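Local coordinates for protein geranyltranstransferase (Campylobacter jejuni, PDB 3NPK) that probably catalyses the condensation of geranyl diphosphate with isopentenyl diphosphate to give farnesyl diphosphate and pyrophosphate in isoprenoid biosynthesis, at residues E269-A272 against Q273-N277; Q262-E265 against K266-E269; L207-I210 against F211-D215; K136-A139 against F140-L144. All blocks are in the same frame, centred on the assembly; numbering follows the deposited sequence.

Contacts 1 and 3 lie within helices of an all-helical polyprenyl synthase, contacts 2 and 4 where a helix gives way to a loop. Contacts 1 and 2 share Glu269 and meet where helix 246-265 turns back into helix 269-282; their centres are about 8 Å apart, and CD1 of Ile275 packs on CD1 of Leu267 at 3.8 Å. Contact 3, on helix 194-220, touches contact 1 lightly, CG2 of Ile275 lying 4.2 Å from CD1 of Leu207. Contact 4 stands apart on helix 128-142, its centre about 21 Å from that of contact 3, and borders the second subunit. Of contacts 3 and 4, contact 3 lies nearer the bound pyrophosphate: the Gln212 side chain is about 7 Å from it, the Leu138 side chain about 14 Å.

Contact 1: E269-A272 against Q273-N277; sequences EKLA and QMIQN
Leu271 and Ile275, one helical turn apart, cross obliquely through their methyl ends: CD1 of Leu271 lies 3.9 Å from CD1 of Ile275. The leucine sends CG away from its own backbone N (chi1 179°), which brings CD1 forward along the helix to the isoleucine. Met274, present as selenomethionine, lies over the preceding turn. Its chain runs extended to SE and then bends at chi3 (-86°), folding CE back until it sits 3.3 Å from the carbonyl O of Lys270 and 3.5 Å from CA of Leu271. Beneath these side chains run four i to i+4 backbone bonds, from Gln273 N to Glu269 O through Gln276 N to Ala272 O at 2.9 Å. Elsewhere on the turn, Gln273 bends at chi2 and gives NE2 to OD1 of Asn277 at 2.9 Å; the acceptor lies in the glutamine amide plane, 2° out of it. Further out, Leu271 and Met274 turn to Ser49 and Ser53 of helix 42-54, while Ile275 meets Leu264 of helix 246-265. The first turns of helix 269-282 are therefore amphipathic: Leu271 and Ile275 are buried against neighbouring helices, and the amide pair ties its polar groups together on a more exposed flank.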
ATOM      1  N   GLU A 269      -8.013  32.256 -11.374  1.00 16.73           N
ATOM      2  CA  GLU A 269      -8.533  33.008 -10.236  1.00 18.65           C
ATOM      3  C   GLU A 269      -9.504  32.188  -9.379  1.00 17.96           C
ATOM      4  O   GLU A 269      -9.542  32.343  -8.161  1.00 17.51           O
ATOM      5  CB  GLU A 269      -9.219  34.284 -10.731  1.00 22.91           C
ATOM      6  CG  GLU A 269     -10.192  34.027 -11.876  1.00 27.13           C
ATOM      7  CD  GLU A 269     -10.487  35.274 -12.703  1.00 32.15           C
ATOM      8  OE1 GLU A 269     -10.220  36.396 -12.215  1.00 33.87           O
ATOM      9  OE2 GLU A 269     -10.989  35.130 -13.844  1.00 33.77           O
ATOM     10  N   LYS A 270     -10.304  31.333 -10.004  1.00 17.63           N
ATOM     11  CA  LYS A 270     -11.263  30.541  -9.229  1.00 18.28           C
ATOM     12  C   LYS A 270     -10.540  29.484  -8.392  1.00 16.19           C
ATOM     13  O   LYS A 270     -10.880  29.247  -7.225  1.00 16.08           O
ATOM     14  CB  LYS A 270     -12.315  29.890 -10.127  1.00 22.34           C
ATOM     15  CG  LYS A 270     -13.011  30.833 -11.107  1.00 26.43           C
ATOM     16  CD  LYS A 270     -13.437  32.147 -10.473  1.00 30.99           C
ATOM     17  CE  LYS A 270     -14.223  33.008 -11.467  1.00 33.90           C
ATOM     18  NZ  LYS A 270     -14.169  34.475 -11.162  1.00 35.93           N
ATOM     19  N   LEU A 271      -9.532  28.856  -8.984  1.00 14.84           N
ATOM     20  CA  LEU A 271      -8.715  27.894  -8.258  1.00 13.59           C
ATOM     21  C   LEU A 271      -7.964  28.568  -7.115  1.00 12.97           C
ATOM     22  O   LEU A 271      -7.898  28.038  -6.008  1.00 13.61           O
ATOM     23  CB  LEU A 271      -7.722  27.198  -9.198  1.00 13.90           C
ATOM     24  CG  LEU A 271      -6.821  26.182  -8.489  1.00 14.33           C
ATOM     25  CD1 LEU A 271      -7.652  25.131  -7.717  1.00 14.67           C
ATOM     26  CD2 LEU A 271      -5.888  25.530  -9.481  1.00 15.35           C
ATOM     27  N   ALA A 272      -7.401  29.740  -7.377  1.00 13.43           N
ATOM     28  CA  ALA A 272      -6.684  30.464  -6.335  1.00 13.67           C
ATOM     29  C   ALA A 272      -7.586  30.737  -5.127  1.00 14.95           C
ATOM     30  O   ALA A 272      -7.178  30.531  -3.976  1.00 14.81           O
ATOM     31  CB  ALA A 272      -6.114  31.775  -6.880  1.00 15.05           C
ATOM     32  N   GLN A 273      -8.818  31.171  -5.389  1.00 15.12           N
ATOM     33  CA  GLN A 273      -9.767  31.443  -4.311  1.00 15.71           C
ATOM     34  C   GLN A 273     -10.139  30.169  -3.529  1.00 14.67           C
ATOM     35  O   GLN A 273     -10.229  30.191  -2.290  1.00 15.49           O
ATOM     36  CB  GLN A 273     -11.031  32.106  -4.859  1.00 16.91           C
ATOM     37  CG  GLN A 273     -12.001  32.495  -3.764  1.00 18.83           C
ATOM     38  CD  GLN A 273     -11.436  33.586  -2.877  1.00 19.82           C
ATOM     39  OE1 GLN A 273     -11.060  34.653  -3.359  1.00 22.36           O
ATOM     40  NE2 GLN A 273     -11.369  33.321  -1.577  1.00 20.36           N
HETATM   41  N   MSE A 274     -10.365  29.070  -4.244  1.00 14.53           N
HETATM   42  CA  MSE A 274     -10.652  27.791  -3.597  1.00 15.40           C
HETATM   43  C   MSE A 274      -9.528  27.360  -2.671  1.00 14.82           C
HETATM   44  O   MSE A 274      -9.771  26.899  -1.553  1.00 15.86           O
HETATM   45  CB  MSE A 274     -10.927  26.711  -4.633  1.00 17.87           C
HETATM   46  CG  MSE A 274     -12.281  26.860  -5.281  1.00 23.35           C
HETATM   47 SE   MSE A 274     -12.622  25.421  -6.557  1.00 31.67          SE
HETATM   48  CE  MSE A 274     -11.771  26.171  -8.120  1.00 33.41           C
ATOM     49  N   ILE A 275      -8.292  27.504  -3.126  1.00 14.07           N
ATOM     50  CA  ILE A 275      -7.172  27.093  -2.295  1.00 15.92           C
ATOM     51  C   ILE A 275      -7.040  28.028  -1.097  1.00 16.55           C
ATOM     52  O   ILE A 275      -6.775  27.585   0.020  1.00 16.71           O
ATOM     53  CB  ILE A 275      -5.868  27.009  -3.103  1.00 15.64           C
ATOM     54  CG1 ILE A 275      -6.001  25.919  -4.180  1.00 16.86           C
ATOM     55  CG2 ILE A 275      -4.656  26.743  -2.180  1.00 15.73           C
ATOM     56  CD1 ILE A 275      -4.799  25.796  -5.087  1.00 17.10           C
ATOM     57  N   GLN A 276      -7.244  29.321  -1.326  1.00 16.76           N
ATOM     58  CA  GLN A 276      -7.205  30.299  -0.241  1.00 20.29           C
ATOM     59  C   GLN A 276      -8.199  29.900   0.857  1.00 19.31           C
ATOM     60  O   GLN A 276      -7.889  29.946   2.044  1.00 20.72           O
ATOM     61  CB  GLN A 276      -7.534  31.696  -0.785  1.00 23.94           C
ATOM     62  CG  GLN A 276      -7.280  32.822   0.180  1.00 27.94           C
ATOM     63  CD  GLN A 276      -5.809  32.956   0.505  1.00 31.54           C
ATOM     64  OE1 GLN A 276      -4.978  33.054  -0.391  1.00 33.37           O
ATOM     65  NE2 GLN A 276      -5.478  32.965   1.789  1.00 34.00           N
ATOM     66  N   ASN A 277      -9.398  29.495   0.452  1.00 18.19           N
ATOM     67  CA  ASN A 277     -10.407  29.077   1.417  1.00 19.29           C
ATOM     68  C   ASN A 277      -9.945  27.855   2.219  1.00 19.76           C
ATOM     69  O   ASN A 277     -10.168  27.780   3.427  1.00 22.16           O
ATOM     70  CB  ASN A 277     -11.729  28.759   0.709  1.00 19.70           C
ATOM     71  CG  ASN A 277     -12.410  30.002   0.124  1.00 24.61           C
ATOM     72  OD1 ASN A 277     -11.919  31.113   0.252  1.00 25.47           O
ATOM     73  ND2 ASN A 277     -13.550  29.804  -0.517  1.00 27.27           N
TER

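Contact 2: Q262-E265 against K266-E269; sequences QDLE and KLNE
Leu264 and Leu267 meet at the end of helix 246-265 by one methyl each, CD2 of the former 3.8 Å from CD1 of the latter. Below them the backbone changes from helix to loop, and its donors take acceptors three residues back. Lys266 N bonds to Asp263 O at 3.1 Å, with an N-H...O angle of 143°. Leu267 N reaches Leu264 O at 3.0 Å and a straighter 159°. These i to i+3 partners mark a tightened last turn. A water lies between two carbonyls beyond this ladder, 3.1 Å from Glu265 O and 2.8 Å from Leu267 O, and can donate to either; with more acceptors around it than protons, it may not satisfy both. Its position spans the gap between the last helical turn and the extended residue that follows. Among the side chains, NE2 of Gln262 is bonded to OD1 of Asn258 on the same helix, and OD2 of Asp263 forms a long, weak ion pair with Lys206. Leu264 is buried and Leu267 partly so; both touch Leu203 of helix 194-220, and Leu264 also meets Ile279 of helix 269-282, Leu267 Ile200. After Leu267, whose psi of 163° opens the chain, Asn268 takes the N-cap position of the next helix. A terminal i to i+3 turn, one extended residue and an N-cap together make a short helix-loop-helix connection, here joining the last two helices of the all-alpha polyprenyl synthase fold.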
ATOM      1  N   GLN A 262       1.795  35.234  -3.995  1.00 22.24           N
ATOM      2  CA  GLN A 262       2.262  35.488  -5.355  1.00 22.91           C
ATOM      3  C   GLN A 262       2.043  34.273  -6.258  1.00 20.38           C
ATOM      4  O   GLN A 262       1.627  34.407  -7.419  1.00 18.87           O
ATOM      5  CB  GLN A 262       3.740  35.878  -5.335  1.00 25.81           C
ATOM      6  CG  GLN A 262       4.007  37.122  -4.520  1.00 29.82           C
ATOM      7  CD  GLN A 262       5.476  37.430  -4.394  1.00 33.20           C
ATOM      8  OE1 GLN A 262       6.233  37.337  -5.366  1.00 35.63           O
ATOM      9  NE2 GLN A 262       5.894  37.812  -3.194  1.00 34.37           N
ATOM     10  N   ASP A 263       2.312  33.087  -5.717  1.00 19.89           N
ATOM     11  CA  ASP A 263       2.125  31.845  -6.459  1.00 20.01           C
ATOM     12  C   ASP A 263       0.650  31.613  -6.792  1.00 18.65           C
ATOM     13  O   ASP A 263       0.314  31.129  -7.877  1.00 18.85           O
ATOM     14  CB  ASP A 263       2.680  30.653  -5.675  1.00 22.77           C
ATOM     15  CG  ASP A 263       4.177  30.769  -5.406  1.00 26.51           C
ATOM     16  OD1 ASP A 263       4.883  31.436  -6.197  1.00 27.33           O
ATOM     17  OD2 ASP A 263       4.646  30.184  -4.402  1.00 27.70           O
ATOM     18  N   LEU A 264      -0.233  31.976  -5.870  1.00 17.49           N
ATOM     19  CA  LEU A 264      -1.663  31.803  -6.102  1.00 16.56           C
ATOM     20  C   LEU A 264      -2.156  32.731  -7.214  1.00 16.62           C
ATOM     21  O   LEU A 264      -3.047  32.352  -7.979  1.00 17.04           O
ATOM     22  CB  LEU A 264      -2.454  32.022  -4.807  1.00 16.59           C
ATOM     23  CG  LEU A 264      -2.362  30.885  -3.783  1.00 17.75           C
ATOM     24  CD1 LEU A 264      -2.809  31.359  -2.411  1.00 20.52           C
ATOM     25  CD2 LEU A 264      -3.178  29.680  -4.237  1.00 18.89           C
ATOM     26  N   GLU A 265      -1.572  33.932  -7.307  1.00 16.63           N
ATOM     27  CA  GLU A 265      -1.939  34.881  -8.363  1.00 17.66           C
ATOM     28  C   GLU A 265      -1.654  34.327  -9.744  1.00 17.56           C
ATOM     29  O   GLU A 265      -2.238  34.788 -10.718  1.00 19.29           O
ATOM     30  CB  GLU A 265      -1.236  36.236  -8.209  1.00 20.17           C
ATOM     31  CG  GLU A 265      -1.804  37.063  -7.066  1.00 23.15           C
ATOM     32  CD  GLU A 265      -1.783  38.570  -7.310  1.00 25.87           C
ATOM     33  OE1 GLU A 265      -0.991  39.051  -8.149  1.00 27.01           O
ATOM     34  OE2 GLU A 265      -2.578  39.278  -6.653  1.00 26.71           O
ATOM     35  N   LYS A 266      -0.766  33.340  -9.828  1.00 17.34           N
ATOM     36  CA  LYS A 266      -0.428  32.711 -11.108  1.00 18.05           C
ATOM     37  C   LYS A 266      -1.354  31.554 -11.508  1.00 16.33           C
ATOM     38  O   LYS A 266      -1.208  30.976 -12.582  1.00 17.21           O
ATOM     39  CB  LYS A 266       1.016  32.210 -11.076  1.00 21.31           C
ATOM     40  CG  LYS A 266       2.048  33.309 -11.017  1.00 26.34           C
ATOM     41  CD  LYS A 266       2.024  34.119 -12.294  1.00 29.90           C
ATOM     42  CE  LYS A 266       3.207  35.059 -12.383  1.00 33.18           C
ATOM     43  NZ  LYS A 266       3.025  35.946 -13.546  1.00 35.32           N
ATOM     44  N   LEU A 267      -2.290  31.209 -10.628  1.00 14.59           N
ATOM     45  CA  LEU A 267      -3.288  30.195 -10.926  1.00 14.54           C
ATOM     46  C   LEU A 267      -4.542  30.840 -11.487  1.00 14.35           C
ATOM     47  O   LEU A 267      -4.750  32.045 -11.359  1.00 15.79           O
ATOM     48  CB  LEU A 267      -3.685  29.450  -9.651  1.00 15.93           C
ATOM     49  CG  LEU A 267      -2.583  28.735  -8.879  1.00 16.40           C
ATOM     50  CD1 LEU A 267      -3.166  27.980  -7.686  1.00 17.97           C
ATOM     51  CD2 LEU A 267      -1.871  27.774  -9.801  1.00 17.92           C
ATOM     52  N   ASN A 268      -5.381  30.035 -12.121  1.00 14.41           N
ATOM     53  CA  ASN A 268      -6.725  30.487 -12.437  1.00 15.91           C
ATOM     54  C   ASN A 268      -7.370  31.104 -11.202  1.00 16.31           C
ATOM     55  O   ASN A 268      -7.272  30.547 -10.104  1.00 15.67           O
ATOM     56  CB  ASN A 268      -7.563  29.319 -12.942  1.00 17.97           C
ATOM     57  CG  ASN A 268      -9.019  29.681 -13.096  1.00 19.98           C
ATOM     58  OD1 ASN A 268      -9.436  30.233 -14.120  1.00 23.69           O
ATOM     59  ND2 ASN A 268      -9.804  29.372 -12.077  1.00 18.37           N
ATOM     60  N   GLU A 269      -8.013  32.256 -11.374  1.00 16.73           N
ATOM     61  CA  GLU A 269      -8.533  33.008 -10.236  1.00 18.65           C
ATOM     62  C   GLU A 269      -9.504  32.188  -9.379  1.00 17.96           C
ATOM     63  O   GLU A 269      -9.542  32.343  -8.161  1.00 17.51           O
ATOM     64  CB  GLU A 269      -9.219  34.284 -10.731  1.00 22.91           C
ATOM     65  CG  GLU A 269     -10.192  34.027 -11.876  1.00 27.13           C
ATOM     66  CD  GLU A 269     -10.487  35.274 -12.703  1.00 32.15           C
ATOM     67  OE1 GLU A 269     -10.220  36.396 -12.215  1.00 33.87           O
ATOM     68  OE2 GLU A 269     -10.989  35.130 -13.844  1.00 33.77           O
TER
HETATM   69  O   HOH W   1      -5.209  34.346  -9.807  1.00 28.03           O

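Contact 3: L207-I210 against F211-D215; sequences LGLI and FQIND
Phe211 rests one face of its ring on the carbonyl O of Leu207, which stands 3.2 Å above the ring plane, displaced toward the rim. A chi1 of -65° swings CG back beside the backbone N and lays the ring along the preceding turn, so that CZ reaches CB of Leu207 at 4.2 Å. The same carbonyl O accepts Phe211 N at 2.9 Å. The ring also stacks with Tyr282, a residue of the pyrophosphate pocket, and meets Phe42 at a steep angle. Another close-packed part lies between Leu209 and Ile213, where CG of the leucine is 3.9 Å from CD1 of the isoleucine; Leu256 and Phe240 pack against both. The looser, hydrated part is at Gln212. Its backbone N makes a longer bond to Gly208 O, 3.3 Å, and that oxygen also accepts a water at 2.8 Å. The modelled conformer of Gln212, one of two deposited, bends at chi2 and passes NE2 to this water at 3.1 Å. Asn214 N continues the ladder on Ile210 O. Hydrophobic contacts and aromatic stacking thus hold Phe211 beside a pocket residue, whereas the water and the two conformers are consistent with a more mobile glutamine side chain on the hydrated flank.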
ATOM      1  N   LEU A 207       2.904  25.040   1.161  1.00 14.21           N
ATOM      2  CA  LEU A 207       1.765  25.040   2.074  1.00 14.83           C
ATOM      3  C   LEU A 207       2.016  24.069   3.215  1.00 14.17           C
ATOM      4  O   LEU A 207       1.748  24.380   4.375  1.00 15.60           O
ATOM      5  CB  LEU A 207       0.493  24.638   1.331  1.00 16.03           C
ATOM      6  CG  LEU A 207      -0.015  25.677   0.335  1.00 20.28           C
ATOM      7  CD1 LEU A 207      -1.281  25.169  -0.296  1.00 21.53           C
ATOM      8  CD2 LEU A 207      -0.241  27.006   1.037  1.00 20.90           C
ATOM      9  N   GLY A 208       2.527  22.884   2.878  1.00 13.76           N
ATOM     10  CA  GLY A 208       2.815  21.888   3.892  1.00 13.23           C
ATOM     11  C   GLY A 208       3.769  22.416   4.950  1.00 13.75           C
ATOM     12  O   GLY A 208       3.555  22.224   6.153  1.00 15.85           O
ATOM     13  N   LEU A 209       4.835  23.074   4.502  1.00 14.82           N
ATOM     14  CA  LEU A 209       5.826  23.661   5.404  1.00 18.83           C
ATOM     15  C   LEU A 209       5.210  24.768   6.253  1.00 17.90           C
ATOM     16  O   LEU A 209       5.435  24.839   7.464  1.00 19.84           O
ATOM     17  CB  LEU A 209       6.980  24.221   4.581  1.00 22.81           C
ATOM     18  CG  LEU A 209       8.078  25.014   5.281  1.00 26.98           C
ATOM     19  CD1 LEU A 209       8.762  24.143   6.309  1.00 28.69           C
ATOM     20  CD2 LEU A 209       9.057  25.502   4.228  1.00 27.76           C
ATOM     21  N   ILE A 210       4.442  25.644   5.613  1.00 16.58           N
ATOM     22  CA  ILE A 210       3.772  26.725   6.326  1.00 18.89           C
ATOM     23  C   ILE A 210       2.912  26.161   7.450  1.00 19.53           C
ATOM     24  O   ILE A 210       2.923  26.671   8.573  1.00 19.98           O
ATOM     25  CB  ILE A 210       2.883  27.552   5.377  1.00 19.92           C
ATOM     26  CG1 ILE A 210       3.749  28.429   4.472  1.00 21.02           C
ATOM     27  CG2 ILE A 210       1.909  28.431   6.178  1.00 20.90           C
ATOM     28  CD1 ILE A 210       2.992  29.019   3.307  1.00 20.96           C
ATOM     29  N   PHE A 211       2.174  25.093   7.161  1.00 18.99           N
ATOM     30  CA  PHE A 211       1.274  24.548   8.170  1.00 20.42           C
ATOM     31  C   PHE A 211       2.051  24.061   9.391  1.00 21.39           C
ATOM     32  O   PHE A 211       1.621  24.259  10.526  1.00 23.10           O
ATOM     33  CB  PHE A 211       0.440  23.396   7.610  1.00 21.82           C
ATOM     34  CG  PHE A 211      -0.513  23.799   6.522  1.00 22.68           C
ATOM     35  CD1 PHE A 211      -0.914  25.117   6.369  1.00 22.68           C
ATOM     36  CD2 PHE A 211      -1.033  22.844   5.664  1.00 24.28           C
ATOM     37  CE1 PHE A 211      -1.804  25.474   5.369  1.00 22.95           C
ATOM     38  CE2 PHE A 211      -1.919  23.195   4.662  1.00 24.37           C
ATOM     39  CZ  PHE A 211      -2.309  24.514   4.518  1.00 23.38           C
ATOM     40  N   GLN A 212       3.194  23.422   9.163  1.00 20.87           N
ATOM     41  CA  GLN A 212       3.982  22.890  10.271  0.53 20.80           C
ATOM     42  C   GLN A 212       4.652  23.986  11.094  1.00 21.36           C
ATOM     43  O   GLN A 212       4.716  23.898  12.329  1.00 23.09           O
ATOM     44  CB  GLN A 212       5.012  21.883   9.756  0.53 20.71           C
ATOM     45  CG  GLN A 212       4.381  20.607   9.235  0.53 21.12           C
ATOM     46  CD  GLN A 212       3.481  19.961  10.265  0.53 22.36           C
ATOM     47  OE1 GLN A 212       3.859  19.818  11.426  0.53 22.68           O
ATOM     48  NE2 GLN A 212       2.281  19.567   9.846  0.53 23.21           N
ATOM     49  N   ILE A 213       5.157  25.018  10.427  1.00 21.12           N
ATOM     50  CA  ILE A 213       5.735  26.149  11.150  1.00 22.18           C
ATOM     51  C   ILE A 213       4.656  26.798  11.990  1.00 23.73           C
ATOM     52  O   ILE A 213       4.879  27.114  13.158  1.00 23.68           O
ATOM     53  CB  ILE A 213       6.328  27.211  10.206  1.00 21.00           C
ATOM     54  CG1 ILE A 213       7.443  26.606   9.356  1.00 20.24           C
ATOM     55  CG2 ILE A 213       6.848  28.408  11.018  1.00 20.78           C
ATOM     56  CD1 ILE A 213       7.945  27.542   8.268  1.00 21.24           C
ATOM     57  N   ASN A 214       3.479  26.977  11.399  1.00 24.92           N
ATOM     58  CA  ASN A 214       2.331  27.545  12.106  1.00 26.40           C
ATOM     59  C   ASN A 214       1.991  26.751  13.364  1.00 28.16           C
ATOM     60  O   ASN A 214       1.694  27.332  14.407  1.00 28.53           O
ATOM     61  CB  ASN A 214       1.106  27.619  11.180  1.00 28.01           C
ATOM     62  CG  ASN A 214      -0.118  28.196  11.875  1.00 30.10           C
ATOM     63  OD1 ASN A 214      -0.119  29.356  12.293  1.00 30.72           O
ATOM     64  ND2 ASN A 214      -1.169  27.389  12.000  1.00 30.99           N
ATOM     65  N   ASP A 215       2.023  25.424  13.260  1.00 28.46           N
ATOM     66  CA  ASP A 215       1.774  24.574  14.425  1.00 30.62           C
ATOM     67  C   ASP A 215       2.800  24.790  15.533  1.00 30.75           C
ATOM     68  O   ASP A 215       2.441  24.880  16.711  1.00 31.44           O
ATOM     69  CB  ASP A 215       1.730  23.100  14.028  1.00 33.11           C
ATOM     70  CG  ASP A 215       0.483  22.749  13.247  1.00 35.36           C
ATOM     71  OD1 ASP A 215      -0.445  23.585  13.189  1.00 36.59           O
ATOM     72  OD2 ASP A 215       0.427  21.636  12.685  1.00 35.74           O
TER
HETATM   73  O   HOH W   2       1.971  19.964   6.828  1.00 27.67           O

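Contact 4: K136-A139 against F140-L144; sequences KTLA and FNAGL
Thr137 and Asn141 lie side by side and point the same way, one turn apart on helix 128-142, with CG2 of the threonine 3.7 Å from ND2 of the asparagine. Asn141 folds its amide back along the helix: chi1 of -70° places CG beside its own backbone N, and ND2 comes to 2.9 Å from Thr137 O. The bond is somewhat bent (149°), and the acceptor is tilted 19° from the amide plane. Asn141 N takes the same oxygen at 3.1 Å, the two donors arriving from opposite faces of the carbonyl plane, so one acceptor is gripped twice by one residue. The outer ends turn elsewhere, OD1 of Asn141 to Tyr201 OH and OG1 of Thr137 to Glu188 and Lys133 O. In this all-alpha prenyltransferase fold the turn closes helix 128-142: after Ala142 N bonds to Leu138 O, Gly143 N reaches Ala139 O at 3.1 Å only weakly, and the chain leaves the helix. Leu138 and Ala142 share another side, CD1 and CB 4.4 Å apart, and both touch Ile72 of helix 59-80. Phe140 projects differently, its ring edge toward CG of Asn141 and its side chain touching Arg177, while Ala139 packs on Leu119 of the second subunit.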
ATOM      1  N   LYS A 136       1.723   6.536  -9.959  1.00  8.25           N
ATOM      2  CA  LYS A 136       3.114   6.930  -9.746  1.00  8.29           C
ATOM      3  C   LYS A 136       3.207   8.067  -8.750  1.00  8.56           C
ATOM      4  O   LYS A 136       4.050   8.044  -7.853  1.00  9.98           O
ATOM      5  CB  LYS A 136       3.782   7.358 -11.058  1.00  9.84           C
ATOM      6  CG  LYS A 136       4.007   6.245 -12.045  1.00 10.39           C
ATOM      7  CD  LYS A 136       4.569   6.775 -13.368  1.00 11.75           C
ATOM      8  CE  LYS A 136       4.988   5.623 -14.277  1.00 13.11           C
ATOM      9  NZ  LYS A 136       5.500   6.109 -15.592  1.00 14.99           N
ATOM     10  N   THR A 137       2.341   9.065  -8.894  1.00  8.50           N
ATOM     11  CA  THR A 137       2.396  10.219  -8.001  1.00  8.42           C
ATOM     12  C   THR A 137       2.043   9.828  -6.566  1.00  9.29           C
ATOM     13  O   THR A 137       2.718  10.222  -5.596  1.00  9.90           O
ATOM     14  CB  THR A 137       1.480  11.342  -8.499  1.00  9.19           C
ATOM     15  OG1 THR A 137       1.932  11.739  -9.806  1.00  9.88           O
ATOM     16  CG2 THR A 137       1.525  12.551  -7.565  1.00 10.72           C
ATOM     17  N   LEU A 138       0.981   9.049  -6.419  1.00  8.37           N
ATOM     18  CA  LEU A 138       0.569   8.669  -5.070  1.00  8.63           C
ATOM     19  C   LEU A 138       1.590   7.760  -4.398  1.00  8.24           C
ATOM     20  O   LEU A 138       1.931   7.969  -3.228  1.00  8.62           O
ATOM     21  CB  LEU A 138      -0.790   7.982  -5.088  1.00  8.40           C
ATOM     22  CG  LEU A 138      -1.407   7.719  -3.708  1.00  9.35           C
ATOM     23  CD1 LEU A 138      -1.623   9.024  -2.941  1.00 10.68           C
ATOM     24  CD2 LEU A 138      -2.743   6.983  -3.898  1.00 11.13           C
ATOM     25  N   ALA A 139       2.073   6.740  -5.107  1.00  7.10           N
ATOM     26  CA  ALA A 139       2.990   5.783  -4.472  1.00  7.12           C
ATOM     27  C   ALA A 139       4.352   6.413  -4.154  1.00  9.14           C
ATOM     28  O   ALA A 139       4.996   6.052  -3.171  1.00  9.37           O
ATOM     29  CB  ALA A 139       3.171   4.531  -5.334  1.00  8.75           C
ATOM     30  N   PHE A 140       4.789   7.352  -4.986  1.00  8.91           N
ATOM     31  CA  PHE A 140       6.034   8.060  -4.705  1.00  8.93           C
ATOM     32  C   PHE A 140       5.873   8.906  -3.448  1.00  9.28           C
ATOM     33  O   PHE A 140       6.649   8.784  -2.491  1.00 10.29           O
ATOM     34  CB  PHE A 140       6.435   8.951  -5.891  1.00  8.79           C
ATOM     35  CG  PHE A 140       7.724   9.697  -5.677  1.00 10.25           C
ATOM     36  CD1 PHE A 140       7.733  10.964  -5.096  1.00 11.61           C
ATOM     37  CD2 PHE A 140       8.919   9.128  -6.066  1.00 11.30           C
ATOM     38  CE1 PHE A 140       8.927  11.655  -4.917  1.00 12.38           C
ATOM     39  CE2 PHE A 140      10.126   9.817  -5.888  1.00 12.71           C
ATOM     40  CZ  PHE A 140      10.122  11.073  -5.321  1.00 12.50           C
ATOM     41  N   ASN A 141       4.841   9.742  -3.422  1.00  8.41           N
ATOM     42  CA  ASN A 141       4.697  10.698  -2.326  1.00  8.16           C
ATOM     43  C   ASN A 141       4.199  10.118  -1.006  1.00  8.48           C
ATOM     44  O   ASN A 141       4.500  10.668   0.063  1.00  9.82           O
ATOM     45  CB  ASN A 141       3.839  11.883  -2.770  1.00  8.32           C
ATOM     46  CG  ASN A 141       4.570  12.749  -3.780  1.00  9.44           C
ATOM     47  OD1 ASN A 141       5.498  13.470  -3.426  1.00 10.04           O
ATOM     48  ND2 ASN A 141       4.187  12.644  -5.043  1.00  9.48           N
ATOM     49  N   ALA A 142       3.428   9.033  -1.090  1.00  8.15           N
ATOM     50  CA  ALA A 142       2.902   8.366   0.105  1.00  8.07           C
ATOM     51  C   ALA A 142       3.825   7.290   0.645  1.00  7.84           C
ATOM     52  O   ALA A 142       3.642   6.838   1.779  1.00  9.51           O
ATOM     53  CB  ALA A 142       1.541   7.751  -0.190  1.00  9.90           C
ATOM     54  N   GLY A 143       4.798   6.872  -0.160  1.00  8.54           N
ATOM     55  CA  GLY A 143       5.643   5.754   0.207  1.00  9.08           C
ATOM     56  C   GLY A 143       6.977   6.162   0.793  1.00  8.24           C
ATOM     57  O   GLY A 143       7.091   7.229   1.427  1.00  8.98           O
ATOM     58  N   LEU A 144       7.985   5.312   0.581  1.00  8.46           N
ATOM     59  CA  LEU A 144       9.310   5.581   1.134  1.00 10.34           C
ATOM     60  C   LEU A 144       9.961   6.865   0.601  1.00 10.14           C
ATOM     61  O   LEU A 144      10.843   7.428   1.259  1.00 11.67           O
ATOM     62  CB  LEU A 144      10.225   4.379   0.953  1.00 13.19           C
ATOM     63  CG  LEU A 144      10.536   3.961  -0.474  1.00 14.48           C
ATOM     64  CD1 LEU A 144      11.780   4.712  -0.983  1.00 15.94           C
ATOM     65  CD2 LEU A 144      10.767   2.458  -0.521  1.00 14.82           C
TER